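Local coordinates for succinate-semialdehyde dehydrogenase (Synechococcus sp., PDB 4ITA), which probably catalyses the NADP-dependent oxidation of succinic semialdehyde to succinate, here with NADPH bound, at residues 20-24 with 25-29; 154-157 with 158-161; 313-316 with 317-321; 360-363 with 364-368. All coordinates share one frame; numbering follows the deposited sequence.

The four contacts follow one another along the chain as two pairs, with NADPH running between contact 2 of one and contact 4 of the other. Contact 1, at the start of helix 24-41, and contact 2, at the end of strand 152-156, have centres about 14 Å apart; they do not touch, but L22 and I27 of the first pack on I187, whose carbonyl takes a bond from K156 of the second. The centres of contacts 3 and 4 are about 10 Å apart and the two touch, Q318 NE2 meeting E360 OE1 where helix 309-325 covers the approach to strand 366-372. Contacts 2 and 4, centres about 24 Å apart, hold the cofactor by its 2'-phosphate and its nicotinamide ribose.

Contact 1: 20-24 with 25-29; sequences KALTP and AEIDA
T23 lays its side chain obliquely across that of E26, with T23 OG1 3.3 Å from E26 CG, and each residue bonds the backbone of the other. E26 N donates to T23 OG1 at 3.1 Å; T23 N answers with a nearly straight bond (166°) to E26 OE1 at 3.0 Å. This exchange is a capping box, with T23 as the N-cap of helix 24-41. OG1 stands between the backbone N and the carbonyl carbon of T23 (chi1 65°), which turns the hydroxyl onto the first helical turn. The T23 N-H arrives on the anti side of the carboxylate, 22° out of its plane. A water donates to the same E26 OE1 at 2.6 Å, donates also to A21 O and accepts from K20 NZ, so that lysine and glutamate are linked through it and not directly. Behind the box the regular helical bonds begin, I27 N to T23 O at 2.9 Å and D28 N to P24 O. On the inner side L22 CB rests on I27 CG1 at 4.0 Å, and both side chains pack against I187. D28 looks elsewhere, its OD1 paired with R200. The box thus gives E26 N, an amide of the first turn, a side-chain acceptor, and it sets a carboxylate close to the helix start, where the helix dipole and the lysine nearby would both favour its negative charge.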
loop_
_atom_site.group_PDB
_atom_site.type_symbol
_atom_site.label_atom_id
_atom_site.label_comp_id
_atom_site.label_asym_id
_atom_site.label_seq_id
_atom_site.Cartn_x
_atom_site.Cartn_y
_atom_site.Cartn_z
ATOM N N LYS A 20 6.164 27.399 -19.701
ATOM C CA LYS A 20 4.983 26.878 -20.365
ATOM C C LYS A 20 4.697 25.480 -19.824
ATOM O O LYS A 20 5.594 24.643 -19.741
ATOM C CB LYS A 20 5.225 26.815 -21.878
ATOM C CG LYS A 20 3.977 26.623 -22.732
ATOM C CD LYS A 20 4.313 26.712 -24.226
ATOM C CE LYS A 20 3.061 26.697 -25.095
ATOM N NZ LYS A 20 2.298 25.421 -24.960
ATOM N N ALA A 21 3.454 25.239 -19.438
ATOM C CA ALA A 21 3.045 23.906 -19.025
ATOM C C ALA A 21 2.978 22.998 -20.241
ATOM O O ALA A 21 2.675 23.445 -21.350
ATOM C CB ALA A 21 1.698 23.956 -18.331
ATOM N N LEU A 22 3.258 21.721 -20.039
ATOM C CA LEU A 22 3.087 20.741 -21.105
ATOM C C LEU A 22 1.623 20.618 -21.484
ATOM O O LEU A 22 0.737 20.766 -20.641
ATOM C CB LEU A 22 3.559 19.365 -20.645
ATOM C CG LEU A 22 5.024 19.206 -20.255
ATOM C CD1 LEU A 22 5.274 17.754 -19.888
ATOM C CD2 LEU A 22 5.962 19.676 -21.372
ATOM N N THR A 23 1.362 20.333 -22.752
ATOM C CA THR A 23 0.015 19.975 -23.174
ATOM C C THR A 23 -0.241 18.491 -22.911
ATOM O O THR A 23 0.700 17.713 -22.728
ATOM C CB THR A 23 -0.169 20.209 -24.676
ATOM O OG1 THR A 23 0.697 19.314 -25.386
ATOM C CG2 THR A 23 0.144 21.657 -25.054
ATOM N N PRO A 24 -1.514 18.078 -22.902
ATOM C CA PRO A 24 -1.810 16.644 -22.822
ATOM C C PRO A 24 -1.085 15.785 -23.866
ATOM O O PRO A 24 -0.644 14.681 -23.533
ATOM C CB PRO A 24 -3.326 16.600 -23.020
ATOM C CG PRO A 24 -3.786 17.859 -22.379
ATOM C CD PRO A 24 -2.725 18.895 -22.696
ATOM N N ALA A 25 -0.950 16.271 -25.095
ATOM C CA ALA A 25 -0.214 15.522 -26.110
ATOM C C ALA A 25 1.265 15.371 -25.734
ATOM O O ALA A 25 1.868 14.307 -25.935
ATOM C CB ALA A 25 -0.356 16.189 -27.474
ATOM N N GLU A 26 1.851 16.433 -25.182
ATOM C CA GLU A 26 3.243 16.381 -24.744
ATOM C C GLU A 26 3.423 15.436 -23.556
ATOM O O GLU A 26 4.425 14.713 -23.480
ATOM C CB GLU A 26 3.749 17.789 -24.422
ATOM C CG GLU A 26 3.881 18.636 -25.683
ATOM C CD GLU A 26 4.223 20.087 -25.427
ATOM O OE1 GLU A 26 3.799 20.657 -24.400
ATOM O OE2 GLU A 26 4.918 20.675 -26.281
ATOM N N ILE A 27 2.458 15.431 -22.637
ATOM C CA ILE A 27 2.484 14.491 -21.519
ATOM C C ILE A 27 2.425 13.059 -22.048
ATOM O O ILE A 27 3.208 12.198 -21.629
ATOM C CB ILE A 27 1.321 14.745 -20.544
ATOM C CG1 ILE A 27 1.510 16.085 -19.836
ATOM C CG2 ILE A 27 1.208 13.618 -19.518
ATOM C CD1 ILE A 27 0.282 16.540 -19.078
ATOM N N ASP A 28 1.519 12.813 -22.987
ATOM C CA ASP A 28 1.389 11.502 -23.603
ATOM C C ASP A 28 2.697 11.036 -24.238
ATOM O O ASP A 28 3.086 9.878 -24.085
ATOM C CB ASP A 28 0.270 11.520 -24.647
ATOM C CG ASP A 28 0.005 10.155 -25.225
ATOM O OD1 ASP A 28 -0.671 9.357 -24.546
ATOM O OD2 ASP A 28 0.479 9.882 -26.351
ATOM N N ALA A 29 3.381 11.944 -24.930
ATOM C CA ALA A 29 4.647 11.606 -25.568
ATOM C C ALA A 29 5.691 11.226 -24.531
ATOM O O ALA A 29 6.473 10.296 -24.748
ATOM C CB ALA A 29 5.136 12.766 -26.412
HETATM O O HOH W 1 4.039 23.183 -23.769
#

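Contact 2: 154-157 with 158-161; sequences VLKH and ASNV. With NDP (NADPH dihydro-nicotinamide-adenine-dinucleotide phosphate), chain C.
H157 meets A158 and V161 where strand 152-156 of the Rossmann-type cofactor domain gives way to helix 162-175 through a type I turn, A158 to V161. Its CB lies 3.0 Å from A158 N, and its CG lies 3.7 Å from V161 CG2. ND1 accepts from A158 N at 2.9 Å, the donor tilted 17° out of the ring plane. V161 CG2 sits over the ring face, 3.5 Å from the centroid and only 14° off the normal, a CH-pi contact that takes in CE1 as well. At the far tip NE2 bonds P135 O, consistent with the ring proton being on that nitrogen. With a leucine here, A158 N and P135 O would probably both lose their partner, and V161 CG2 the flat face it rests on. The backbone so shaped serves the 2'-phosphate of NADPH. K156, whose side chain leaves the backbone in the direction opposite to that of H157, is bent at chi2 and chi4, which carries NZ to H157 O at 2.9 Å, to I187 O and to the phosphate oxygen O1X at 2.8 Å. S159 N points almost straight at O3X of the phosphate, and S159 OG donates to O1X at 2.7 Å.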
loop_
_atom_site.group_PDB
_atom_site.type_symbol
_atom_site.label_atom_id
_atom_site.label_comp_id
_atom_site.label_asym_id
_atom_site.label_seq_id
_atom_site.Cartn_x
_atom_site.Cartn_y
_atom_site.Cartn_z
ATOM N N VAL A 154 8.182 9.570 -13.580
ATOM C CA VAL A 154 7.806 10.902 -14.030
ATOM C C VAL A 154 7.497 11.729 -12.793
ATOM O O VAL A 154 6.793 11.271 -11.891
ATOM C CB VAL A 154 6.633 10.891 -15.054
ATOM C CG1 VAL A 154 7.080 10.229 -16.355
ATOM C CG2 VAL A 154 5.394 10.182 -14.484
ATOM N N LEU A 155 8.058 12.930 -12.749
ATOM C CA LEU A 155 7.925 13.820 -11.602
ATOM C C LEU A 155 7.033 15.005 -11.925
ATOM O O LEU A 155 7.299 15.739 -12.877
ATOM C CB LEU A 155 9.297 14.353 -11.202
ATOM C CG LEU A 155 9.331 15.534 -10.225
ATOM C CD1 LEU A 155 8.813 15.161 -8.841
ATOM C CD2 LEU A 155 10.740 16.125 -10.142
ATOM N N LYS A 156 5.986 15.195 -11.132
ATOM C CA LYS A 156 5.249 16.450 -11.121
ATOM C C LYS A 156 5.644 17.164 -9.841
ATOM O O LYS A 156 5.213 16.804 -8.740
ATOM C CB LYS A 156 3.733 16.220 -11.195
ATOM C CG LYS A 156 2.906 17.510 -11.222
ATOM C CD LYS A 156 2.345 17.906 -9.846
ATOM C CE LYS A 156 1.517 19.198 -9.914
ATOM N NZ LYS A 156 2.353 20.420 -10.136
ATOM N N HIS A 157 6.521 18.151 -9.982
ATOM C CA HIS A 157 6.983 18.924 -8.843
ATOM C C HIS A 157 6.025 20.088 -8.611
ATOM O O HIS A 157 5.137 20.364 -9.423
ATOM C CB HIS A 157 8.416 19.426 -9.080
ATOM C CG HIS A 157 9.270 19.421 -7.850
ATOM N ND1 HIS A 157 8.756 19.615 -6.586
ATOM C CD2 HIS A 157 10.604 19.240 -7.694
ATOM C CE1 HIS A 157 9.737 19.551 -5.701
ATOM N NE2 HIS A 157 10.868 19.328 -6.347
ATOM N N ALA A 158 6.215 20.776 -7.495
ATOM C CA ALA A 158 5.406 21.941 -7.178
ATOM C C ALA A 158 5.622 23.016 -8.243
ATOM O O ALA A 158 6.719 23.149 -8.794
ATOM C CB ALA A 158 5.788 22.462 -5.811
ATOM N N SER A 159 4.582 23.798 -8.513
ATOM C CA SER A 159 4.623 24.766 -9.605
ATOM C C SER A 159 5.559 25.942 -9.369
ATOM O O SER A 159 5.891 26.670 -10.310
ATOM C CB SER A 159 3.215 25.272 -9.916
ATOM O OG SER A 159 2.462 24.285 -10.588
ATOM N N ASN A 160 5.978 26.129 -8.121
ATOM C CA ASN A 160 6.886 27.212 -7.766
ATOM C C ASN A 160 8.354 26.794 -7.688
ATOM O O ASN A 160 9.215 27.614 -7.393
ATOM C CB ASN A 160 6.460 27.852 -6.445
ATOM C CG ASN A 160 6.466 26.865 -5.294
ATOM O OD1 ASN A 160 6.111 25.700 -5.461
ATOM N ND2 ASN A 160 6.870 27.328 -4.112
ATOM N N VAL A 161 8.650 25.527 -7.966
ATOM C CA VAL A 161 10.059 25.115 -8.053
ATOM C C VAL A 161 10.454 24.477 -9.399
ATOM O O VAL A 161 11.115 23.430 -9.429
ATOM C CB VAL A 161 10.496 24.227 -6.844
ATOM C CG1 VAL A 161 10.444 25.024 -5.554
ATOM C CG2 VAL A 161 9.633 22.975 -6.728
HETATM P PA NDP C . 0.349 20.888 -1.675
HETATM O O1A NDP C . -0.365 19.609 -1.345
HETATM O O2A NDP C . -0.442 22.132 -1.970
HETATM O O5B NDP C . 1.298 20.623 -2.935
HETATM C C5B NDP C . 2.176 19.492 -3.005
HETATM C C4B NDP C . 2.238 18.944 -4.428
HETATM O O4B NDP C . 0.950 18.434 -4.784
HETATM C C3B NDP C . 2.553 20.004 -5.477
HETATM O O3B NDP C . 3.264 19.385 -6.557
HETATM C C2B NDP C . 1.176 20.421 -5.957
HETATM O O2B NDP C . 1.170 20.968 -7.268
HETATM C C1B NDP C . 0.499 19.078 -5.977
HETATM N N9A NDP C . -0.968 19.114 -5.888
HETATM C C8A NDP C . -1.745 19.939 -5.158
HETATM N N7A NDP C . -3.050 19.618 -5.323
HETATM C C5A NDP C . -3.104 18.560 -6.148
HETATM C C6A NDP C . -4.151 17.714 -6.743
HETATM N N6A NDP C . -5.447 17.948 -6.460
HETATM N N1A NDP C . -3.757 16.718 -7.559
HETATM C C2A NDP C . -2.470 16.474 -7.841
HETATM N N3A NDP C . -1.462 17.205 -7.343
HETATM C C4A NDP C . -1.728 18.233 -6.511
HETATM O O3 NDP C . 1.380 21.078 -0.432
HETATM P PN NDP C . 1.980 22.379 0.333
HETATM O O1N NDP C . 0.925 23.442 0.542
HETATM O O2N NDP C . 3.289 22.717 -0.326
HETATM O O5D NDP C . 2.304 21.745 1.778
HETATM C C5D NDP C . 3.305 20.746 1.919
HETATM C C4D NDP C . 2.755 19.581 2.723
HETATM O O4D NDP C . 3.584 18.426 2.531
HETATM C C3D NDP C . 2.743 19.843 4.216
HETATM O O3D NDP C . 1.522 19.364 4.791
HETATM C C2D NDP C . 3.956 19.057 4.672
HETATM O O2D NDP C . 3.859 18.743 6.061
HETATM C C1D NDP C . 3.871 17.823 3.796
HETATM N N1N NDP C . 5.163 17.123 3.785
HETATM C C2N NDP C . 5.215 15.793 3.964
HETATM C C3N NDP C . 6.391 15.197 4.416
HETATM C C7N NDP C . 6.498 13.712 4.597
HETATM O O7N NDP C . 7.497 13.142 4.164
HETATM N N7N NDP C . 5.526 13.050 5.220
HETATM C C4N NDP C . 7.604 16.031 4.753
HETATM C C5N NDP C . 7.533 17.307 4.051
HETATM C C6N NDP C . 6.314 17.802 3.596
HETATM P P2B NDP C . 1.081 22.552 -7.521
HETATM O O1X NDP C . 1.085 22.630 -9.020
HETATM O O2X NDP C . -0.220 23.018 -6.909
HETATM O O3X NDP C . 2.287 23.195 -6.905
#

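Contact 3: 313-316 with 317-321; sequences QDIS and RQVDQ. With EDO (1,2-ethanediol), chain I.
Q318 holds CG anti to its carbonyl carbon (chi1 -71°), which sends its extended chain back along the helix toward I315, while I315 keeps CG1 anti to the backbone N (chi1 -172°) and turns CD1 to meet it. The two side chains cross at about a right angle, I315 CD1 lying 3.5 Å from Q318 OE1. On the way Q318 CG brushes D314 O at 3.3 Å. OE1 accepts from O2 of an ethanediol at 2.7 Å, and NE2 of the same amide bonds E360 OE1, so the amide is held at both its polar atoms. I315 and V319 run side by side in the same direction, CG1 of the former 4.1 Å from CG2 of the latter, and both rest on V366. All this is one stretch of the alpha helix 309-325, which packs on strand 366-372 of the seven-stranded sheet; its i to i+4 bonds include V319 N to I315 O at 2.9 Å. S316 OG turns back to L312 O. On the outer side the bend at chi3 sets the R317 guanidinium with D314 O over one face, 4.0 Å above its plane and offset toward the rim. NH1 of R317 donates to Q321 OE1 at 2.8 Å, a bond that lies in the guanidinium plane.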
loop_
_atom_site.group_PDB
_atom_site.type_symbol
_atom_site.label_atom_id
_atom_site.label_comp_id
_atom_site.label_asym_id
_atom_site.label_seq_id
_atom_site.Cartn_x
_atom_site.Cartn_y
_atom_site.Cartn_z
ATOM N N GLN A 313 -0.334 34.200 3.945
ATOM C CA GLN A 313 -1.720 34.560 4.227
ATOM C C GLN A 313 -2.366 33.547 5.162
ATOM O O GLN A 313 -3.078 33.918 6.101
ATOM C CB GLN A 313 -2.528 34.664 2.931
ATOM C CG GLN A 313 -2.157 35.847 2.068
ATOM C CD GLN A 313 -2.751 35.747 0.683
ATOM O OE1 GLN A 313 -3.251 34.692 0.286
ATOM N NE2 GLN A 313 -2.697 36.842 -0.064
ATOM N N ASP A 314 -2.114 32.268 4.907
ATOM C CA ASP A 314 -2.711 31.211 5.714
ATOM C C ASP A 314 -2.255 31.258 7.174
ATOM O O ASP A 314 -3.091 31.245 8.083
ATOM C CB ASP A 314 -2.447 29.827 5.107
ATOM C CG ASP A 314 -3.217 29.586 3.822
ATOM O OD1 ASP A 314 -4.161 30.347 3.520
ATOM O OD2 ASP A 314 -2.874 28.618 3.114
ATOM N N ILE A 315 -0.948 31.313 7.418
ATOM C CA ILE A 315 -0.489 31.346 8.808
ATOM C C ILE A 315 -0.945 32.625 9.516
ATOM O O ILE A 315 -1.290 32.595 10.700
ATOM C CB ILE A 315 1.051 31.145 8.953
ATOM C CG1 ILE A 315 1.441 30.986 10.433
ATOM C CG2 ILE A 315 1.832 32.300 8.325
ATOM C CD1 ILE A 315 0.952 29.698 11.092
ATOM N N SER A 316 -0.974 33.738 8.791
ATOM C CA SER A 316 -1.399 35.000 9.384
ATOM C C SER A 316 -2.839 34.888 9.865
ATOM O O SER A 316 -3.169 35.333 10.968
ATOM C CB SER A 316 -1.259 36.152 8.384
ATOM O OG SER A 316 0.099 36.365 8.034
ATOM N N ARG A 317 -3.686 34.278 9.039
ATOM C CA ARG A 317 -5.085 34.071 9.395
ATOM C C ARG A 317 -5.233 33.091 10.559
ATOM O O ARG A 317 -5.991 33.348 11.499
ATOM C CB ARG A 317 -5.893 33.584 8.186
ATOM C CG ARG A 317 -7.373 33.391 8.507
ATOM C CD ARG A 317 -8.119 32.605 7.425
ATOM N NE ARG A 317 -7.437 31.363 7.057
ATOM C CZ ARG A 317 -7.403 30.266 7.810
ATOM N NH1 ARG A 317 -8.001 30.243 8.993
ATOM N NH2 ARG A 317 -6.749 29.192 7.383
ATOM N N GLN A 318 -4.517 31.967 10.504
ATOM C CA GLN A 318 -4.590 30.975 11.574
ATOM C C GLN A 318 -4.243 31.597 12.922
ATOM O O GLN A 318 -4.944 31.396 13.920
ATOM C CB GLN A 318 -3.647 29.802 11.311
ATOM C CG GLN A 318 -4.058 28.881 10.180
ATOM C CD GLN A 318 -2.986 27.853 9.894
ATOM O OE1 GLN A 318 -1.863 28.202 9.543
ATOM N NE2 GLN A 318 -3.321 26.578 10.058
ATOM N N VAL A 319 -3.154 32.355 12.949
ATOM C CA VAL A 319 -2.735 33.014 14.176
ATOM C C VAL A 319 -3.746 34.075 14.610
ATOM O O VAL A 319 -4.146 34.111 15.775
ATOM C CB VAL A 319 -1.330 33.614 14.036
ATOM C CG1 VAL A 319 -0.974 34.439 15.270
ATOM C CG2 VAL A 319 -0.314 32.496 13.836
ATOM N N ASP A 320 -4.180 34.912 13.673
ATOM C CA ASP A 320 -5.168 35.947 13.985
ATOM C C ASP A 320 -6.446 35.375 14.590
ATOM O O ASP A 320 -6.960 35.902 15.583
ATOM C CB ASP A 320 -5.514 36.773 12.742
ATOM C CG ASP A 320 -4.410 37.731 12.333
ATOM O OD1 ASP A 320 -3.411 37.871 13.071
ATOM O OD2 ASP A 320 -4.558 38.359 11.263
ATOM N N GLN A 321 -6.965 34.301 14.004
ATOM C CA GLN A 321 -8.195 33.703 14.521
ATOM C C GLN A 321 -7.994 33.050 15.891
ATOM O O GLN A 321 -8.879 33.113 16.750
ATOM C CB GLN A 321 -8.837 32.751 13.497
ATOM C CG GLN A 321 -9.372 33.504 12.270
ATOM C CD GLN A 321 -10.198 32.643 11.326
ATOM O OE1 GLN A 321 -9.662 31.994 10.431
ATOM N NE2 GLN A 321 -11.515 32.659 11.508
HETATM C C1 EDO I . -0.949 26.586 6.269
HETATM O O1 EDO I . -0.844 25.259 6.820
HETATM C C2 EDO I . 0.111 27.488 6.899
HETATM O O2 EDO I . 0.267 27.116 8.269
#

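Contact 4: 360-363 with 364-368; sequences EELF and APVAM. With NDP (NADPH dihydro-nicotinamide-adenine-dinucleotide phosphate), chain C; EDO (1,2-ethanediol), chain I; EDO (1,2-ethanediol), chain O.
L362 O takes two bonds, a weak one from A364 N (3.2 Å, bent to 136°) and one from R256 NH1. The weak bond closes an inverse gamma turn centred on F363; a second such turn, centred on P365, follows with V366 N bonded to A364 O at 2.8 Å and leads into strand 366-372. R256 also reaches V366 O, tying both ends of this double bend. Inside it L362 CD1 wedges against V366 CG1 at 3.8 Å and against M368, whose side chain crosses the leucine at about a right angle. F363 points the other way, into the cofactor pocket. Its CE1 lies 3.4 Å from C2D of the nicotinamide ribose, and C1 of the chain O ethanediol stands 3.6 Å above the F363 ring plane, offset toward its rim. A serine in its place would probably open a gap beside C2D and take away the ring packed on the ribose. E361, fully extended (chi1 179°), holds the same sugar by its hydroxyls. E361 OE2 takes the ribose O2D at 2.8 Å, with K268 and G233 N as further partners, while E361 OE1 accepts both O1 of that same ethanediol and the ribose O3D, the latter at 2.6 Å.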
loop_
_atom_site.group_PDB
_atom_site.type_symbol
_atom_site.label_atom_id
_atom_site.label_comp_id
_atom_site.label_asym_id
_atom_site.label_seq_id
_atom_site.Cartn_x
_atom_site.Cartn_y
_atom_site.Cartn_z
ATOM N N GLU A 360 -4.885 21.875 13.426
ATOM C CA GLU A 360 -4.311 22.241 12.130
ATOM C C GLU A 360 -2.799 22.193 12.123
ATOM O O GLU A 360 -2.153 22.270 13.175
ATOM C CB GLU A 360 -4.764 23.640 11.710
ATOM C CG GLU A 360 -6.264 23.767 11.548
ATOM C CD GLU A 360 -6.674 25.095 10.956
ATOM O OE1 GLU A 360 -5.949 26.093 11.151
ATOM O OE2 GLU A 360 -7.724 25.138 10.280
ATOM N N GLU A 361 -2.235 22.068 10.926
ATOM C CA GLU A 361 -0.793 22.138 10.753
ATOM C C GLU A 361 -0.352 23.582 10.602
ATOM O O GLU A 361 -0.896 24.322 9.775
ATOM C CB GLU A 361 -0.346 21.339 9.527
ATOM C CG GLU A 361 1.161 21.420 9.294
ATOM C CD GLU A 361 1.653 20.525 8.174
ATOM O OE1 GLU A 361 0.972 20.449 7.130
ATOM O OE2 GLU A 361 2.732 19.911 8.334
ATOM N N LEU A 362 0.624 23.981 11.411
ATOM C CA LEU A 362 1.198 25.317 11.313
ATOM C C LEU A 362 2.514 25.233 10.549
ATOM O O LEU A 362 3.546 24.839 11.095
ATOM C CB LEU A 362 1.390 25.928 12.704
ATOM C CG LEU A 362 0.128 26.099 13.555
ATOM C CD1 LEU A 362 0.453 26.888 14.815
ATOM C CD2 LEU A 362 -1.000 26.759 12.764
ATOM N N PHE A 363 2.454 25.595 9.273
ATOM C CA PHE A 363 3.557 25.380 8.342
ATOM C C PHE A 363 4.350 26.675 8.227
ATOM O O PHE A 363 4.387 27.312 7.180
ATOM C CB PHE A 363 2.994 24.945 6.984
ATOM C CG PHE A 363 3.888 24.009 6.219
ATOM C CD1 PHE A 363 4.290 22.803 6.771
ATOM C CD2 PHE A 363 4.302 24.324 4.936
ATOM C CE1 PHE A 363 5.104 21.938 6.058
ATOM C CE2 PHE A 363 5.111 23.462 4.215
ATOM C CZ PHE A 363 5.509 22.271 4.776
ATOM N N ALA A 364 4.984 27.048 9.334
ATOM C CA ALA A 364 5.604 28.346 9.540
ATOM C C ALA A 364 6.226 28.260 10.932
ATOM O O ALA A 364 5.908 27.339 11.681
ATOM C CB ALA A 364 4.536 29.438 9.489
ATOM N N PRO A 365 7.100 29.214 11.305
ATOM C CA PRO A 365 7.807 29.035 12.583
ATOM C C PRO A 365 6.986 29.486 13.788
ATOM O O PRO A 365 7.377 30.416 14.504
ATOM C CB PRO A 365 9.047 29.915 12.414
ATOM C CG PRO A 365 8.582 31.025 11.513
ATOM C CD PRO A 365 7.608 30.378 10.550
ATOM N N VAL A 366 5.859 28.814 14.004
ATOM C CA VAL A 366 4.885 29.204 15.016
ATOM C C VAL A 366 4.658 28.028 15.953
ATOM O O VAL A 366 4.103 27.000 15.550
ATOM C CB VAL A 366 3.542 29.626 14.366
ATOM C CG1 VAL A 366 2.511 30.029 15.430
ATOM C CG2 VAL A 366 3.764 30.755 13.371
ATOM N N ALA A 367 5.094 28.168 17.201
ATOM C CA ALA A 367 4.969 27.094 18.183
ATOM C C ALA A 367 3.712 27.262 19.012
ATOM O O ALA A 367 3.452 28.354 19.508
ATOM C CB ALA A 367 6.173 27.087 19.092
ATOM N N MET A 368 2.934 26.190 19.159
ATOM C CA MET A 368 1.856 26.144 20.150
ATOM C C MET A 368 2.407 25.496 21.416
ATOM O O MET A 368 3.097 24.479 21.336
ATOM C CB MET A 368 0.645 25.348 19.630
ATOM C CG MET A 368 -0.093 25.969 18.442
ATOM S SD MET A 368 -1.636 25.107 17.921
ATOM C CE MET A 368 -0.982 23.941 16.703
HETATM P PA NDP C . 0.349 20.888 -1.675
HETATM O O1A NDP C . -0.365 19.609 -1.345
HETATM O O2A NDP C . -0.442 22.132 -1.970
HETATM O O5B NDP C . 1.298 20.623 -2.935
HETATM C C5B NDP C . 2.176 19.492 -3.005
HETATM C C4B NDP C . 2.238 18.944 -4.428
HETATM O O4B NDP C . 0.950 18.434 -4.784
HETATM C C3B NDP C . 2.553 20.004 -5.477
HETATM O O3B NDP C . 3.264 19.385 -6.557
HETATM C C2B NDP C . 1.176 20.421 -5.957
HETATM O O2B NDP C . 1.170 20.968 -7.268
HETATM C C1B NDP C . 0.499 19.078 -5.977
HETATM N N9A NDP C . -0.968 19.114 -5.888
HETATM C C8A NDP C . -1.745 19.939 -5.158
HETATM N N7A NDP C . -3.050 19.618 -5.323
HETATM C C5A NDP C . -3.104 18.560 -6.148
HETATM C C6A NDP C . -4.151 17.714 -6.743
HETATM N N6A NDP C . -5.447 17.948 -6.460
HETATM N N1A NDP C . -3.757 16.718 -7.559
HETATM C C2A NDP C . -2.470 16.474 -7.841
HETATM N N3A NDP C . -1.462 17.205 -7.343
HETATM C C4A NDP C . -1.728 18.233 -6.511
HETATM O O3 NDP C . 1.380 21.078 -0.432
HETATM P PN NDP C . 1.980 22.379 0.333
HETATM O O1N NDP C . 0.925 23.442 0.542
HETATM O O2N NDP C . 3.289 22.717 -0.326
HETATM O O5D NDP C . 2.304 21.745 1.778
HETATM C C5D NDP C . 3.305 20.746 1.919
HETATM C C4D NDP C . 2.755 19.581 2.723
HETATM O O4D NDP C . 3.584 18.426 2.531
HETATM C C3D NDP C . 2.743 19.843 4.216
HETATM O O3D NDP C . 1.522 19.364 4.791
HETATM C C2D NDP C . 3.956 19.057 4.672
HETATM O O2D NDP C . 3.859 18.743 6.061
HETATM C C1D NDP C . 3.871 17.823 3.796
HETATM N N1N NDP C . 5.163 17.123 3.785
HETATM C C2N NDP C . 5.215 15.793 3.964
HETATM C C3N NDP C . 6.391 15.197 4.416
HETATM C C7N NDP C . 6.498 13.712 4.597
HETATM O O7N NDP C . 7.497 13.142 4.164
HETATM N N7N NDP C . 5.526 13.050 5.220
HETATM C C4N NDP C . 7.604 16.031 4.753
HETATM C C5N NDP C . 7.533 17.307 4.051
HETATM C C6N NDP C . 6.314 17.802 3.596
HETATM P P2B NDP C . 1.081 22.552 -7.521
HETATM O O1X NDP C . 1.085 22.630 -9.020
HETATM O O2X NDP C . -0.220 23.018 -6.909
HETATM O O3X NDP C . 2.287 23.195 -6.905
HETATM C C1 EDO I . -0.949 26.586 6.269
HETATM O O1 EDO I . -0.844 25.259 6.820
HETATM C C2 EDO I . 0.111 27.488 6.899
HETATM O O2 EDO I . 0.267 27.116 8.269
HETATM C C1 EDO O . 0.903 22.751 4.621
HETATM O O1 EDO O . 0.018 22.537 5.732
HETATM C C2 EDO O . 0.527 24.004 3.841
HETATM O O2 EDO O . -0.477 23.666 2.875
#